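Local coordinates for protein 3-dehydroquinate dehydratase (Thermus thermophilus, PDB 2UYG) that probably catalyses the trans-dehydration of 3-dehydroquinate to 3-dehydroshikimate through an enolate intermediate, the third step of the pathway to chorismate, at residues 70-75 and 82-87. Sequence-based numbering, arbitrary orientation.
Sequences IVLNPG and YALLDA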
# COMPACT_ATOMS: atom_id res chain seq x y z
N ILE A 70 7.79 15.32 -32.49
CA ILE A 70 7.20 13.98 -32.57
C ILE A 70 5.89 13.97 -31.85
O ILE A 70 5.77 14.55 -30.79
CB ILE A 70 8.12 12.95 -31.88
CG1 ILE A 70 9.48 12.81 -32.61
CG2 ILE A 70 7.45 11.61 -31.77
CD1 ILE A 70 10.55 12.43 -31.65
N VAL A 71 4.89 13.31 -32.44
CA VAL A 71 3.62 13.08 -31.81
C VAL A 71 3.60 11.58 -31.57
O VAL A 71 3.75 10.85 -32.54
CB VAL A 71 2.49 13.56 -32.75
CG1 VAL A 71 1.15 13.18 -32.24
CG2 VAL A 71 2.57 15.07 -32.99
N LEU A 72 3.28 11.15 -30.33
CA LEU A 72 3.55 9.83 -29.87
C LEU A 72 2.42 9.23 -29.10
O LEU A 72 2.03 9.75 -28.07
CB LEU A 72 4.79 9.90 -28.94
CG LEU A 72 5.19 8.61 -28.26
CD1 LEU A 72 5.60 7.68 -29.35
CD2 LEU A 72 6.45 8.83 -27.30
N ASN A 73 1.92 8.09 -29.58
CA ASN A 73 0.88 7.31 -28.97
C ASN A 73 1.54 5.95 -28.74
O ASN A 73 1.58 5.10 -29.70
CB ASN A 73 -0.36 7.15 -29.86
CG ASN A 73 -1.45 6.31 -29.17
OD1 ASN A 73 -1.18 5.69 -28.17
ND2 ASN A 73 -2.68 6.37 -29.66
N PRO A 74 2.07 5.70 -27.57
CA PRO A 74 2.73 4.40 -27.38
C PRO A 74 1.78 3.20 -27.28
O PRO A 74 2.25 2.08 -27.12
CB PRO A 74 3.53 4.62 -26.12
CG PRO A 74 3.47 6.24 -25.83
CD PRO A 74 2.23 6.61 -26.43
N GLY A 75 0.44 3.40 -27.29
CA GLY A 75 -0.43 2.21 -27.12
C GLY A 75 -0.23 1.70 -25.67
O GLY A 75 0.19 2.50 -24.82
N TYR A 82 9.61 2.16 -19.46
CA TYR A 82 10.58 3.08 -19.06
C TYR A 82 11.69 3.15 -20.09
O TYR A 82 12.39 4.15 -20.15
CB TYR A 82 11.11 2.73 -17.63
CG TYR A 82 10.08 2.83 -16.47
CD1 TYR A 82 9.64 1.69 -15.80
CD2 TYR A 82 9.61 4.07 -16.01
CE1 TYR A 82 8.79 1.77 -14.69
CE2 TYR A 82 8.68 4.16 -14.95
CZ TYR A 82 8.30 3.01 -14.30
OH TYR A 82 7.40 3.02 -13.27
N ALA A 83 11.77 2.23 -21.02
CA ALA A 83 12.79 2.37 -22.05
C ALA A 83 12.39 3.40 -23.05
O ALA A 83 13.25 4.23 -23.51
CB ALA A 83 13.21 1.02 -22.64
N LEU A 84 11.10 3.50 -23.29
CA LEU A 84 10.58 4.52 -24.18
C LEU A 84 10.66 5.93 -23.59
O LEU A 84 10.99 6.91 -24.27
CB LEU A 84 9.16 4.20 -24.50
CG LEU A 84 8.58 4.39 -25.88
CD1 LEU A 84 7.13 4.76 -25.71
CD2 LEU A 84 9.34 5.25 -26.88
N LEU A 85 10.37 6.03 -22.30
CA LEU A 85 10.65 7.30 -21.59
C LEU A 85 12.08 7.72 -21.79
O LEU A 85 12.34 8.84 -21.99
CB LEU A 85 10.51 7.09 -20.08
CG LEU A 85 10.24 8.19 -19.08
CD1 LEU A 85 10.90 7.88 -17.68
CD2 LEU A 85 10.33 9.64 -19.53
N ASP A 86 13.02 6.82 -21.57
CA ASP A 86 14.41 7.24 -21.60
C ASP A 86 14.76 7.68 -23.05
O ASP A 86 15.55 8.58 -23.26
CB ASP A 86 15.34 6.11 -21.12
CG ASP A 86 15.60 6.14 -19.65
OD1 ASP A 86 15.14 7.09 -18.98
OD2 ASP A 86 16.28 5.24 -19.00
N ALA A 87 14.16 7.01 -24.03
CA ALA A 87 14.37 7.35 -25.44
C ALA A 87 13.94 8.79 -25.64
O ALA A 87 14.69 9.54 -26.23
CB ALA A 87 13.60 6.49 -26.33
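L84 CD1 comes to the CB–CG side of the P74 pyrrolidine ring, between face and edge: it lies 3.6 Å from P74 CB and 3.9 Å from P74 CG. The side chains cross at about a right angle, and the CD1 branch alone reaches the ring. N73, whose CB points away from the helix, makes no contact with it; its amide, the other flat group, is engaged elsewhere. Its OD1 accepts the backbone N of G75 at 2.9 Å, closing an Asx turn around the proline; the donor sits above the carbonyl plane, 36° out of it. Its ND2 bonds to Y131 OH, so both ends of the amide are held. L72 adds a looser apolar contact, L72 CD2 lying 4.4 Å from L84 CD1; with CG anti to the backbone N (chi1 176°), its isobutyl group extends out from the strand.

The example illustrates how a beta-alpha-beta crossover is packed in a flavodoxin-like parallel sheet. Strand 69-73 and helix 82-89 belong to the unit completed by strand 95-99, and L84, which also packs on L55 of helix 52-61 and T115, lies between the helix and the strand end. That strand end borders the predicted active site: N73 is a probable substrate ligand and touches H99, the probable proton donor, whose side chain is also about 4 Å from that of P74. Along the same helix, D86, likewise a predicted substrate residue, lies at the subunit interface, where its OD1 forms a salt bridge with R110 of a second subunit.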